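Local coordinates for ethylbenzene dehydrogenase alpha-subunit (Aromatoleum aromaticum, PDB 2IVF), which is a molybdopterin oxidoreductase family subunit that holds a molybdenum atom, its pterin-containing guanosine ligands and an iron/sulfur cluster, at residues Lys437-Ser442 against Ser468-Lys473; Gly529-Met534 against Arg953-Asn958; Ala110-Cys115 against Gln767-Ser772; Lys496-Gly501 against Leu740-Asp745; Gly839-Lys844 against Arg970-Lys975. All coordinates share one frame; numbering follows the deposited sequence.

Contact 1: residues Lys437-Ser442 against Ser468-Lys473; sequences KKRTCS and SGNWGK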
# COMPACT_ATOMS: atom_id res chain seq x y z
N LYS A 437 -19.79 28.66 -0.73
CA LYS A 437 -20.85 28.46 -1.73
C LYS A 437 -21.01 27.03 -2.21
O LYS A 437 -21.88 26.75 -3.01
CB LYS A 437 -20.57 29.36 -2.94
CG LYS A 437 -19.51 28.85 -3.83
CD LYS A 437 -19.55 29.52 -5.25
CE LYS A 437 -18.76 30.81 -5.23
NZ LYS A 437 -17.95 31.03 -6.50
N LYS A 438 -20.15 26.13 -1.74
CA LYS A 438 -20.10 24.76 -2.24
C LYS A 438 -20.34 23.79 -1.12
O LYS A 438 -19.84 23.97 -0.01
CB LYS A 438 -18.76 24.42 -2.89
CG LYS A 438 -18.58 25.17 -4.21
CD LYS A 438 -17.40 24.66 -4.99
CE LYS A 438 -17.06 25.58 -6.16
NZ LYS A 438 -18.32 25.86 -6.90
N ARG A 439 -21.14 22.77 -1.42
CA ARG A 439 -21.25 21.63 -0.54
C ARG A 439 -19.89 20.93 -0.44
O ARG A 439 -19.33 20.45 -1.42
CB ARG A 439 -22.33 20.67 -1.04
CG ARG A 439 -22.57 19.50 -0.15
CD ARG A 439 -23.27 19.93 1.19
NE ARG A 439 -24.47 20.75 1.01
CZ ARG A 439 -25.70 20.30 0.77
NH1 ARG A 439 -25.97 19.00 0.67
NH2 ARG A 439 -26.69 21.17 0.62
N THR A 440 -19.36 20.88 0.77
CA THR A 440 -17.97 20.60 0.99
C THR A 440 -17.81 19.42 1.95
O THR A 440 -18.44 19.37 2.98
CB THR A 440 -17.25 21.80 1.55
OG1 THR A 440 -17.31 22.90 0.60
CG2 THR A 440 -15.78 21.43 1.96
N CYS A 441 -17.00 18.46 1.52
CA CYS A 441 -16.70 17.27 2.27
C CYS A 441 -15.17 17.29 2.35
O CYS A 441 -14.45 17.66 1.38
CB CYS A 441 -17.17 16.02 1.53
SG CYS A 441 -17.10 14.52 2.57
N SER A 442 -14.66 16.90 3.51
CA SER A 442 -13.26 16.74 3.73
C SER A 442 -12.93 15.30 4.12
O SER A 442 -13.77 14.53 4.64
CB SER A 442 -12.80 17.70 4.86
OG SER A 442 -13.14 19.04 4.57
N SER A 468 -19.64 28.08 6.73
CA SER A 468 -20.22 27.78 5.42
C SER A 468 -21.43 26.83 5.51
O SER A 468 -22.00 26.46 4.49
CB SER A 468 -19.15 27.19 4.52
OG SER A 468 -18.51 26.04 5.09
N GLY A 469 -21.83 26.47 6.72
CA GLY A 469 -22.95 25.55 6.91
C GLY A 469 -22.69 24.17 6.36
O GLY A 469 -23.63 23.48 5.94
N ASN A 470 -21.44 23.72 6.41
CA ASN A 470 -21.06 22.46 5.76
C ASN A 470 -20.96 21.29 6.74
O ASN A 470 -19.94 20.59 6.82
CB ASN A 470 -19.77 22.65 4.93
CG ASN A 470 -20.06 23.06 3.52
OD1 ASN A 470 -19.52 24.09 3.01
ND2 ASN A 470 -20.88 22.28 2.86
N TRP A 471 -22.05 21.05 7.46
CA TRP A 471 -22.23 19.76 8.15
C TRP A 471 -23.67 19.40 8.30
O TRP A 471 -24.56 20.24 8.13
CB TRP A 471 -21.40 19.66 9.45
CG TRP A 471 -21.91 20.45 10.61
CD1 TRP A 471 -23.13 20.32 11.22
CD2 TRP A 471 -21.18 21.42 11.36
NE1 TRP A 471 -23.20 21.17 12.29
CE2 TRP A 471 -22.01 21.85 12.40
CE3 TRP A 471 -19.90 21.98 11.24
CZ2 TRP A 471 -21.62 22.84 13.31
CZ3 TRP A 471 -19.48 22.92 12.16
CH2 TRP A 471 -20.34 23.36 13.18
N GLY A 472 -23.90 18.10 8.55
CA GLY A 472 -25.21 17.57 8.73
C GLY A 472 -26.03 17.40 7.47
O GLY A 472 -27.24 17.17 7.54
N LYS A 473 -25.34 17.45 6.33
CA LYS A 473 -25.97 17.45 5.02
C LYS A 473 -25.30 16.44 4.09
O LYS A 473 -24.11 16.08 4.26
CB LYS A 473 -25.88 18.85 4.41
CG LYS A 473 -26.51 19.95 5.23
CD LYS A 473 -26.03 21.33 4.71
CE LYS A 473 -26.70 22.43 5.53
NZ LYS A 473 -26.26 23.78 5.12
O HOH W 1 -18.20 19.04 5.59

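Contact 2: residues Gly529-Met534 against Arg953-Asn958; sequences GNIEFM and RYYFMN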
# COMPACT_ATOMS: atom_id res chain seq x y z
N GLY A 529 -25.70 10.26 27.86
CA GLY A 529 -25.82 9.10 28.72
C GLY A 529 -24.79 8.06 28.32
O GLY A 529 -24.13 7.45 29.17
N ASN A 530 -24.66 7.85 27.02
CA ASN A 530 -23.69 6.88 26.48
C ASN A 530 -22.22 7.23 26.81
O ASN A 530 -21.43 6.36 27.19
CB ASN A 530 -23.91 6.70 24.99
CG ASN A 530 -22.82 5.88 24.33
OD1 ASN A 530 -21.85 6.42 23.78
ND2 ASN A 530 -22.97 4.56 24.41
N ILE A 531 -21.86 8.51 26.69
CA ILE A 531 -20.52 8.99 27.11
C ILE A 531 -20.20 8.71 28.59
O ILE A 531 -19.11 8.26 28.93
CB ILE A 531 -20.37 10.49 26.86
CG1 ILE A 531 -20.39 10.81 25.36
CG2 ILE A 531 -19.06 11.02 27.43
CD1 ILE A 531 -20.69 12.25 25.11
N GLU A 532 -21.14 9.00 29.49
CA GLU A 532 -20.91 8.74 30.90
C GLU A 532 -20.64 7.26 31.13
O GLU A 532 -19.69 6.87 31.80
CB GLU A 532 -22.11 9.19 31.73
CG GLU A 532 -22.39 10.70 31.66
CD GLU A 532 -21.16 11.54 31.98
OE1 GLU A 532 -20.36 11.12 32.83
OE2 GLU A 532 -20.99 12.61 31.37
N PHE A 533 -21.50 6.42 30.55
CA PHE A 533 -21.29 4.97 30.58
C PHE A 533 -19.89 4.64 30.10
O PHE A 533 -19.17 3.85 30.71
CB PHE A 533 -22.33 4.29 29.66
CG PHE A 533 -22.12 2.80 29.45
CD1 PHE A 533 -22.74 1.87 30.27
CD2 PHE A 533 -21.34 2.34 28.40
CE1 PHE A 533 -22.57 0.50 30.07
CE2 PHE A 533 -21.17 0.95 28.20
CZ PHE A 533 -21.80 0.04 29.05
N MET A 534 -19.50 5.24 28.99
CA MET A 534 -18.22 4.90 28.41
C MET A 534 -17.06 5.28 29.32
O MET A 534 -16.09 4.54 29.43
CB MET A 534 -18.06 5.57 27.06
CG MET A 534 -18.88 4.91 25.96
SD MET A 534 -18.56 3.14 25.76
CE MET A 534 -16.87 3.23 25.10
N ARG A 953 -12.29 15.07 28.33
CA ARG A 953 -12.53 13.79 29.01
C ARG A 953 -11.87 12.63 28.31
O ARG A 953 -11.43 12.74 27.17
CB ARG A 953 -14.01 13.49 29.13
CG ARG A 953 -14.72 13.32 27.81
CD ARG A 953 -16.24 13.65 27.90
NE ARG A 953 -16.81 14.09 26.59
CZ ARG A 953 -18.04 14.58 26.44
NH1 ARG A 953 -18.82 14.72 27.49
NH2 ARG A 953 -18.48 14.96 25.25
N TYR A 954 -11.79 11.51 29.01
CA TYR A 954 -11.25 10.30 28.44
C TYR A 954 -12.24 9.15 28.61
O TYR A 954 -12.76 8.90 29.70
CB TYR A 954 -9.90 9.92 29.08
CG TYR A 954 -9.43 8.55 28.63
CD1 TYR A 954 -9.08 8.33 27.30
CD2 TYR A 954 -9.43 7.45 29.48
CE1 TYR A 954 -8.68 7.05 26.85
CE2 TYR A 954 -9.02 6.18 29.04
CZ TYR A 954 -8.67 5.99 27.73
OH TYR A 954 -8.28 4.74 27.27
N TYR A 955 -12.46 8.46 27.50
CA TYR A 955 -13.00 7.12 27.53
C TYR A 955 -12.34 6.45 26.32
O TYR A 955 -11.61 7.12 25.59
CB TYR A 955 -14.53 7.11 27.46
CG TYR A 955 -15.10 7.83 26.25
CD1 TYR A 955 -15.24 7.17 25.04
CD2 TYR A 955 -15.55 9.16 26.33
CE1 TYR A 955 -15.78 7.81 23.92
CE2 TYR A 955 -16.09 9.80 25.17
CZ TYR A 955 -16.21 9.12 23.99
OH TYR A 955 -16.74 9.71 22.82
N PHE A 956 -12.60 5.16 26.14
CA PHE A 956 -11.80 4.33 25.24
C PHE A 956 -11.70 4.97 23.85
O PHE A 956 -12.71 5.38 23.27
CB PHE A 956 -12.42 2.93 25.19
CG PHE A 956 -11.71 1.97 24.25
CD1 PHE A 956 -10.33 1.85 24.23
CD2 PHE A 956 -12.46 1.14 23.42
CE1 PHE A 956 -9.70 0.94 23.37
CE2 PHE A 956 -11.83 0.23 22.56
CZ PHE A 956 -10.45 0.15 22.55
N MET A 957 -10.46 5.05 23.36
CA MET A 957 -10.06 5.65 22.09
C MET A 957 -10.22 7.16 21.97
O MET A 957 -9.87 7.75 20.92
CB MET A 957 -10.80 4.96 20.94
CG MET A 957 -10.61 3.47 20.95
SD MET A 957 -11.44 2.67 19.58
CE MET A 957 -13.04 3.39 19.85
N ASN A 958 -10.71 7.81 23.02
CA ASN A 958 -11.11 9.20 22.95
C ASN A 958 -10.56 10.00 24.11
O ASN A 958 -10.98 9.83 25.23
CB ASN A 958 -12.64 9.30 22.98
CG ASN A 958 -13.27 8.76 21.75
OD1 ASN A 958 -13.65 9.53 20.85
ND2 ASN A 958 -13.37 7.44 21.66
O HOH W 2 -18.42 14.39 30.32

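Contact 3: residues Ala110-Cys115 against Gln767-Ser772; sequences AQTPAC and QTRFLS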
# COMPACT_ATOMS: atom_id res chain seq x y z
N ALA A 110 -15.66 -8.51 -6.47
CA ALA A 110 -16.30 -7.36 -7.14
C ALA A 110 -17.84 -7.56 -7.18
O ALA A 110 -18.49 -7.58 -8.23
CB ALA A 110 -15.70 -7.18 -8.59
N GLN A 111 -18.40 -7.72 -5.98
CA GLN A 111 -19.82 -7.96 -5.78
C GLN A 111 -20.36 -6.99 -4.70
O GLN A 111 -21.16 -7.38 -3.86
CB GLN A 111 -20.05 -9.43 -5.35
CG GLN A 111 -19.74 -10.42 -6.47
CD GLN A 111 -19.97 -11.85 -6.12
OE1 GLN A 111 -19.82 -12.27 -5.00
NE2 GLN A 111 -20.38 -12.62 -7.11
N THR A 112 -19.94 -5.74 -4.78
CA THR A 112 -20.40 -4.71 -3.84
C THR A 112 -21.12 -3.62 -4.62
O THR A 112 -20.50 -2.70 -5.14
CB THR A 112 -19.27 -4.15 -3.02
OG1 THR A 112 -18.53 -5.23 -2.46
CG2 THR A 112 -19.79 -3.20 -1.92
N PRO A 113 -22.44 -3.75 -4.76
CA PRO A 113 -23.21 -2.78 -5.54
C PRO A 113 -23.26 -1.36 -4.97
O PRO A 113 -22.91 -1.16 -3.83
CB PRO A 113 -24.62 -3.39 -5.56
CG PRO A 113 -24.39 -4.85 -5.34
CD PRO A 113 -23.30 -4.84 -4.27
N ALA A 114 -23.69 -0.41 -5.79
CA ALA A 114 -23.96 0.94 -5.32
C ALA A 114 -25.17 0.95 -4.34
O ALA A 114 -26.03 0.05 -4.37
CB ALA A 114 -24.25 1.85 -6.55
N CYS A 115 -25.26 2.02 -3.55
CA CYS A 115 -26.39 2.25 -2.66
C CYS A 115 -27.69 2.38 -3.41
O CYS A 115 -28.72 1.90 -2.92
CB CYS A 115 -26.12 3.48 -1.78
SG CYS A 115 -25.94 5.01 -2.63
N GLN A 767 -20.25 -11.35 2.31
CA GLN A 767 -20.25 -10.00 2.84
C GLN A 767 -21.66 -9.45 2.89
O GLN A 767 -22.56 -9.90 2.19
CB GLN A 767 -19.37 -9.04 2.01
CG GLN A 767 -19.98 -8.74 0.72
CD GLN A 767 -19.16 -7.72 -0.09
OE1 GLN A 767 -18.18 -8.11 -0.71
NE2 GLN A 767 -19.57 -6.44 -0.12
N THR A 768 -21.82 -8.44 3.74
CA THR A 768 -23.07 -7.74 3.91
C THR A 768 -22.85 -6.32 4.42
O THR A 768 -22.02 -6.10 5.30
CB THR A 768 -24.07 -8.48 4.87
OG1 THR A 768 -25.37 -7.97 4.59
CG2 THR A 768 -23.78 -8.29 6.39
N ARG A 769 -23.59 -5.38 3.84
CA ARG A 769 -23.67 -4.01 4.39
C ARG A 769 -24.17 -4.02 5.81
O ARG A 769 -25.11 -4.71 6.15
CB ARG A 769 -24.60 -3.15 3.52
CG ARG A 769 -23.88 -2.53 2.36
CD ARG A 769 -24.85 -2.07 1.40
NE ARG A 769 -24.38 -0.97 0.58
CZ ARG A 769 -23.86 -1.06 -0.64
NH1 ARG A 769 -23.55 -2.23 -1.15
NH2 ARG A 769 -23.60 0.05 -1.30
N PHE A 770 -23.56 -3.23 6.66
CA PHE A 770 -24.08 -3.10 8.00
C PHE A 770 -25.30 -2.20 8.04
O PHE A 770 -25.47 -1.29 7.20
CB PHE A 770 -22.99 -2.74 9.01
CG PHE A 770 -22.26 -1.43 8.78
CD1 PHE A 770 -22.86 -0.20 9.07
CD2 PHE A 770 -20.91 -1.45 8.50
CE1 PHE A 770 -22.12 1.01 8.95
CE2 PHE A 770 -20.18 -0.28 8.41
CZ PHE A 770 -20.78 0.95 8.65
N LEU A 771 -26.19 -2.48 8.96
CA LEU A 771 -27.46 -1.79 8.98
C LEU A 771 -27.55 -0.73 10.09
O LEU A 771 -28.56 -0.03 10.22
CB LEU A 771 -28.58 -2.79 9.14
CG LEU A 771 -28.63 -3.86 8.05
CD1 LEU A 771 -29.77 -4.80 8.34
CD2 LEU A 771 -28.81 -3.18 6.68
N SER A 772 -26.53 -0.65 10.90
CA SER A 772 -26.48 0.36 11.96
C SER A 772 -25.07 0.43 12.53
O SER A 772 -24.23 -0.40 12.20
CB SER A 772 -27.46 0.03 13.08
OG SER A 772 -26.90 -0.88 13.96
O HOH W 3 -17.25 -7.52 -3.39

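Contact 4: residues Lys496-Gly501 against Leu740-Asp745; sequences KPTAQG and LKEMVD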
# COMPACT_ATOMS: atom_id res chain seq x y z
N LYS A 496 -21.45 -14.85 29.12
CA LYS A 496 -22.13 -15.95 28.47
C LYS A 496 -22.59 -15.50 27.10
O LYS A 496 -22.55 -14.31 26.80
CB LYS A 496 -23.30 -16.39 29.33
CG LYS A 496 -24.37 -15.38 29.51
CD LYS A 496 -25.23 -15.78 30.68
CE LYS A 496 -26.43 -14.85 30.79
NZ LYS A 496 -27.46 -15.39 31.73
N PRO A 497 -22.99 -16.45 26.24
CA PRO A 497 -23.39 -16.01 24.90
C PRO A 497 -24.58 -15.06 24.85
O PRO A 497 -25.43 -15.04 25.73
CB PRO A 497 -23.73 -17.34 24.18
CG PRO A 497 -23.00 -18.38 24.95
CD PRO A 497 -23.08 -17.92 26.36
N THR A 498 -24.62 -14.30 23.77
CA THR A 498 -25.74 -13.42 23.45
C THR A 498 -27.07 -14.15 23.50
O THR A 498 -28.02 -13.67 24.11
CB THR A 498 -25.55 -12.84 22.01
OG1 THR A 498 -24.36 -12.06 21.96
CG2 THR A 498 -26.77 -11.99 21.57
N ALA A 499 -27.13 -15.32 22.87
CA ALA A 499 -28.33 -16.15 22.86
C ALA A 499 -28.74 -16.62 24.26
O ALA A 499 -29.84 -17.10 24.45
CB ALA A 499 -28.12 -17.33 21.97
N GLN A 500 -27.86 -16.50 25.24
CA GLN A 500 -28.19 -16.86 26.63
C GLN A 500 -28.42 -15.67 27.55
O GLN A 500 -28.59 -15.85 28.76
CB GLN A 500 -27.12 -17.76 27.21
CG GLN A 500 -27.11 -19.13 26.59
CD GLN A 500 -26.05 -20.04 27.16
OE1 GLN A 500 -25.48 -19.79 28.24
NE2 GLN A 500 -25.77 -21.12 26.43
N GLY A 501 -28.48 -14.47 27.01
CA GLY A 501 -28.73 -13.29 27.82
C GLY A 501 -27.44 -12.60 28.22
O GLY A 501 -27.42 -11.81 29.19
N LEU A 740 -16.72 -16.37 15.80
CA LEU A 740 -17.33 -15.75 14.64
C LEU A 740 -18.83 -15.90 14.70
O LEU A 740 -19.54 -14.95 14.45
CB LEU A 740 -16.77 -16.32 13.36
CG LEU A 740 -17.24 -15.62 12.07
CD1 LEU A 740 -17.02 -14.11 12.13
CD2 LEU A 740 -16.56 -16.19 10.83
N LYS A 741 -19.31 -17.09 14.98
CA LYS A 741 -20.72 -17.32 15.15
C LYS A 741 -21.29 -16.44 16.27
O LYS A 741 -22.38 -15.92 16.15
CB LYS A 741 -20.96 -18.77 15.50
CG LYS A 741 -20.60 -19.72 14.36
CD LYS A 741 -20.78 -21.17 14.81
CE LYS A 741 -20.86 -22.06 13.59
NZ LYS A 741 -20.97 -23.42 14.04
N GLU A 742 -20.55 -16.29 17.36
CA GLU A 742 -20.99 -15.39 18.43
C GLU A 742 -20.99 -13.92 17.98
O GLU A 742 -21.92 -13.16 18.33
CB GLU A 742 -20.10 -15.55 19.66
CG GLU A 742 -20.50 -14.69 20.82
CD GLU A 742 -21.87 -14.96 21.34
OE1 GLU A 742 -22.41 -16.06 21.12
OE2 GLU A 742 -22.43 -14.05 21.98
N MET A 743 -19.99 -13.52 17.23
CA MET A 743 -19.96 -12.15 16.69
C MET A 743 -21.11 -11.92 15.75
O MET A 743 -21.64 -10.83 15.71
CB MET A 743 -18.68 -11.87 15.96
CG MET A 743 -17.50 -11.72 16.86
SD MET A 743 -16.11 -11.22 15.91
CE MET A 743 -15.05 -10.75 17.28
N VAL A 744 -21.51 -12.95 14.99
CA VAL A 744 -22.66 -12.78 14.10
C VAL A 744 -23.91 -12.56 14.96
O VAL A 744 -24.72 -11.70 14.66
CB VAL A 744 -22.83 -13.96 13.14
CG1 VAL A 744 -24.21 -13.90 12.46
CG2 VAL A 744 -21.69 -13.94 12.10
N ASP A 745 -24.06 -13.33 16.03
CA ASP A 745 -25.20 -13.18 16.95
C ASP A 745 -25.22 -11.80 17.61
O ASP A 745 -26.27 -11.22 17.81
CB ASP A 745 -25.15 -14.22 18.05
CG ASP A 745 -25.81 -15.54 17.64
OD1 ASP A 745 -26.29 -15.66 16.48
OD2 ASP A 745 -25.86 -16.43 18.52
O HOH W 4 -25.09 -16.37 21.04

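Contact 5: residues Gly839-Lys844 against Arg970-Lys975; sequences GDHPFK and RVSIKK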
# COMPACT_ATOMS: atom_id res chain seq x y z
N GLY A 839 15.03 19.75 18.70
CA GLY A 839 16.04 20.83 18.76
C GLY A 839 15.94 21.66 17.51
O GLY A 839 15.03 21.49 16.70
N ASP A 840 16.88 22.57 17.34
CA ASP A 840 16.83 23.50 16.26
C ASP A 840 17.55 22.91 15.07
O ASP A 840 18.77 23.10 14.88
CB ASP A 840 17.49 24.80 16.69
CG ASP A 840 17.35 25.87 15.62
OD1 ASP A 840 16.62 25.61 14.64
OD2 ASP A 840 17.97 26.92 15.75
N HIS A 841 16.80 22.18 14.26
CA HIS A 841 17.32 21.52 13.10
C HIS A 841 16.41 21.93 11.99
O HIS A 841 15.24 22.21 12.24
CB HIS A 841 17.31 19.99 13.28
CG HIS A 841 18.35 19.50 14.26
ND1 HIS A 841 18.06 19.24 15.58
CD2 HIS A 841 19.66 19.28 14.11
CE1 HIS A 841 19.16 18.89 16.21
NE2 HIS A 841 20.15 18.90 15.34
N PRO A 842 16.93 21.99 10.78
CA PRO A 842 16.21 22.69 9.73
C PRO A 842 15.12 21.94 8.98
O PRO A 842 14.29 22.63 8.40
CB PRO A 842 17.32 23.10 8.77
CG PRO A 842 18.24 22.02 8.84
CD PRO A 842 18.21 21.50 10.28
N PHE A 843 15.08 20.61 8.98
CA PHE A 843 14.01 19.93 8.25
C PHE A 843 12.88 19.63 9.22
O PHE A 843 13.10 19.41 10.41
CB PHE A 843 14.44 18.63 7.58
CG PHE A 843 15.42 18.82 6.47
CD1 PHE A 843 16.76 19.01 6.77
CD2 PHE A 843 15.01 18.87 5.13
CE1 PHE A 843 17.68 19.21 5.75
CE2 PHE A 843 15.93 19.07 4.11
CZ PHE A 843 17.26 19.23 4.42
N LYS A 844 11.67 19.64 8.70
CA LYS A 844 10.50 19.11 9.39
C LYS A 844 10.16 17.78 8.77
O LYS A 844 9.89 17.70 7.56
CB LYS A 844 9.34 20.09 9.31
CG LYS A 844 9.43 21.19 10.32
CD LYS A 844 8.08 21.88 10.40
CE LYS A 844 8.07 22.94 11.43
NZ LYS A 844 6.74 23.58 11.45
N ARG A 970 11.82 18.05 14.20
CA ARG A 970 12.98 18.58 13.56
C ARG A 970 14.06 17.53 13.38
O ARG A 970 14.43 16.83 14.33
CB ARG A 970 13.56 19.73 14.38
CG ARG A 970 12.62 20.92 14.53
CD ARG A 970 12.03 21.38 13.20
NE ARG A 970 11.27 22.64 13.28
CZ ARG A 970 11.80 23.87 13.12
NH1 ARG A 970 13.10 24.07 12.89
NH2 ARG A 970 11.03 24.95 13.18
N VAL A 971 14.63 17.49 12.18
CA VAL A 971 15.80 16.69 11.91
C VAL A 971 16.77 17.47 11.06
O VAL A 971 16.38 18.39 10.37
CB VAL A 971 15.46 15.39 11.19
CG1 VAL A 971 14.53 14.56 12.08
CG2 VAL A 971 14.88 15.65 9.78
N SER A 972 18.05 17.13 11.20
CA SER A 972 19.10 17.54 10.26
C SER A 972 19.40 16.33 9.36
O SER A 972 19.15 15.21 9.75
CB SER A 972 20.33 17.94 11.05
OG SER A 972 20.28 19.30 11.46
N ILE A 973 19.91 16.56 8.16
CA ILE A 973 20.26 15.46 7.26
C ILE A 973 21.69 15.68 6.76
O ILE A 973 22.08 16.79 6.43
CB ILE A 973 19.27 15.38 6.07
CG1 ILE A 973 17.84 15.22 6.56
CG2 ILE A 973 19.66 14.26 5.13
CD1 ILE A 973 16.72 15.51 5.44
N LYS A 974 22.48 14.61 6.71
CA LYS A 974 23.78 14.67 6.06
C LYS A 974 23.99 13.38 5.27
O LYS A 974 23.35 12.36 5.54
CB LYS A 974 24.87 14.88 7.11
CG LYS A 974 25.05 13.72 8.03
CD LYS A 974 26.07 14.10 9.08
CE LYS A 974 26.46 12.93 9.98
NZ LYS A 974 27.71 13.34 10.78
N LYS A 975 24.90 13.43 4.30
CA LYS A 975 25.20 12.26 3.48
C LYS A 975 25.85 11.20 4.34
O LYS A 975 26.67 11.53 5.17
CB LYS A 975 26.14 12.62 2.34
CG LYS A 975 26.23 11.48 1.29
CD LYS A 975 27.46 11.64 0.41
CE LYS A 975 27.72 10.37 -0.38
NZ LYS A 975 28.42 9.30 0.44
O HOH W 5 15.03 26.85 12.65
O HOH W 6 8.10 24.84 13.83

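Contact 1: residues Lys437-Ser442 against Ser468-Lys473
Asn470 fits crosswise against the side chain of Thr440, its CG lying 3.6 Å from Thr440 N, so the amide rests beside the backbone from Lys438 to Thr440. A short amide suits this buried place, where it can sit close to backbone polar atoms. Second in the first shell is Arg439, whose guanidinium takes Lys473 CB over one face, 3.7 Å above its plane and offset toward the rim. Bends at chi2 and chi3 (70° and 51°) fold Arg439 back toward Lys473, although its CB starts out pointing away. Arg439 NH2 and Lys473 NZ are 5.2 Å apart, but each end has its own carbonyl, which probably eases the like charges: Arg439 NH1 bonds to Pro474 O, and Lys473 NZ donates to Gly469 O at 2.8 Å, on a lone pair in the carbonyl plane. Farther out, Thr440 OG1 ties to Lys438 O at 2.8 Å, from above the carbonyl plane, and a water lies 2.6 Å from both Thr440 O and Asn470 O. Gly469, at positive phi, ends helix 454-467 with a Schellman motif, after which Asn470 comes to lie against the strand. Here an outermost strand of a parallel sheet, 440-444, meets the loop leaving the helix that follows it, as in alpha/beta folds.

Contact 2: residues Gly529-Met534 against Arg953-Asn958
Arg953 NH2, 3.5 Å from Ile531 CD1, is gripped by two carbonyl oxygens, Gly233 O and Pro806 O, which fix its guanidinium in a buried place. The contact sets helix 526-540 against a loop that forms a type II beta turn from Tyr955 to Asn958. Ile531 crosses the arginine at about a right angle and lays both its methyl ends over one face of the guanidinium, CG2 standing 3.5 Å above the plane. A branched aliphatic chain suits this face, because the arginine spends its N-H groups at the edge, where NH1 donates to a water at 2.9 Å. That water also lies 3.3 Å from Glu532 OE2, so one water lies between the opposite charges of Glu532 and Arg953. The next turn of the helix brings Met534 CB to Tyr955 CG at 3.8 Å, obliquely to the ring. With chi1 at 56°, Tyr955 CG lies between its backbone N and carbonyl carbon, and the ring slots between the helix and Asn958 CB, which lies over one face toward the rim. Thr538 OG1 bonds both Met534 O and Phe956 N, tying helix to turn. Inside the turn, Asn958 ND2 donates to Phe956 O at 2.7 Å, with the oxygen in the amide plane.

Contact 3: residues Ala110-Cys115 against Gln767-Ser772
Gln767 and Arg769 reach from one strand to the backbone and hydroxyl of the loop Gln111-Cys115, and nearly everything that joins the two is polar. Strand 767-769 is an outermost strand of a three-stranded antiparallel sheet; the loop runs almost parallel to it, 3° apart in direction, but the nearest CA atoms, of Thr112 and Gln767, are 8.5 Å apart, so long side chains must bridge the gap. The charged part is a two-nitrogen grip: Arg769 presents its end-on edge to Pro113 O, with NH1 at 3.0 Å and NH2 at 2.9 Å. The oxygen lies within 9° of the guanidinium plane, and both nitrogens come from the same face of the carbonyl plane. Arginine suits the place because its chain, extended from CG to NE, spans the gap and its end edge offers two N-H groups to one oxygen. The neutral part is Gln767 NE2 donating to Thr112 OG1 at 2.8 Å, the two side chains crossing at about a right angle. Of plain van der Waals contact there is little: the Thr112 CG2 methyl lies 4.0 Å from Arg769 NH1. Beyond the segments, Arg769 NH1 forms a salt bridge to a bound 2-(N-morpholino)-ethanesulfonic acid, probably from the crystallisation liquor, and Ala110 packs on Trp337 of the beta-subunit chain. A water completes the polar set, accepting from Gln111 N and donating to Gln767 OE1 at 2.9 Å.

Contact 4: residues Lys496-Gly501 against Leu740-Asp745
The Glu742 carboxylate reaches across from helix 736-749 to the backbone and hydroxyl of Thr498, obliquely to the threonine side chain. This is helix-to-loop packing, in which the face carrying Glu742 and Asp745, one turn apart, meets the loop joining helices 486-493 and 504-520. Glu742 CG lies anti to the backbone N (chi1 -179°), and a bend at chi2 swings the carboxylate toward the loop. There OE2 takes two bonds on its syn side: Thr498 N at 2.8 Å with a nearly straight N-H angle of 169°, and Thr498 OG1 also at 2.8 Å. Threonine suits the spot because its OG1 stands beside its own backbone N, so both donors meet one oxygen, while CG2 turns to Asp745 O at 3.9 Å. Pro497 CB backs the other carboxylate oxygen. Asp745 holds a salt bridge to Arg748 through OD1. Its OD2 takes a bond at 2.6 Å from a water that also donates to Glu742 OE1 and accepts from Ala499 N.

Contact 5: residues Gly839-Lys844 against Arg970-Lys975
This is antiparallel strand pairing that joins the first and last strands, 843-846 and 969-975, of a six-stranded mixed sheet, consistent with the double-psi barrel of molybdopterin dinucleotide binding domains. Phe843 and Val971 form the hydrogen-bonded pair: Phe843 N donates to Val971 O at 2.9 Å, nearly along the C=O axis, and Val971 N returns a bond to Phe843 O at 3.0 Å. Lys844 and Arg970 are the adjoining non-hydrogen-bonded pair. On the side of Phe843 and Val971 the contact is apolar. Ile973 crosses the phenylalanine at about a right angle and sets CD1 over the ring centre, a CH-pi contact of 3.5 Å to the centroid and 4° off the normal, while Val971 CG2 meets Phe843 CB. On the other side, Arg970 bends at chi2 (-49°), which brings NH1 within 2.9 Å of His841 O, with that oxygen in the guanidinium plane. Lys844, extended beyond CG, lays CE 3.7 Å from Arg970 NE, and its NZ hydrogen-bonds Thr834 OG1 and Val300 O. The alkyl chains can thus pack with Lys844 NZ and Arg970 NH2 4.8 Å apart; the oxygens around them, including a water that accepts from Arg970 NH2 and, weakly, from Lys844 NZ, probably ease the repulsion.

How the contacts relate
Contact 2 is buried, contact 3 lies at the surface, and contacts 1, 4 and 5 are partly buried. Burial goes with chemistry: contact 2 relies on aliphatic and aromatic packing, whereas in contact 3 long side chains donate to the loop, and in contact 4 a carboxylate accepts from it. Contact 5 alone pairs two strands directly; contacts 1 and 3 each set a strand against a loop, and contacts 2 and 4 a helix against a loop. Contacts 3 and 4 approach closest, about 8 Å between nearest atoms, with contact 4 nested in the chain loop that contact 3 closes. Contacts 4 and 5, on opposite sides of the chain's centre, have centres about 54 Å apart. Contact 2 crosses contacts 3, 4 and 5 along the sequence.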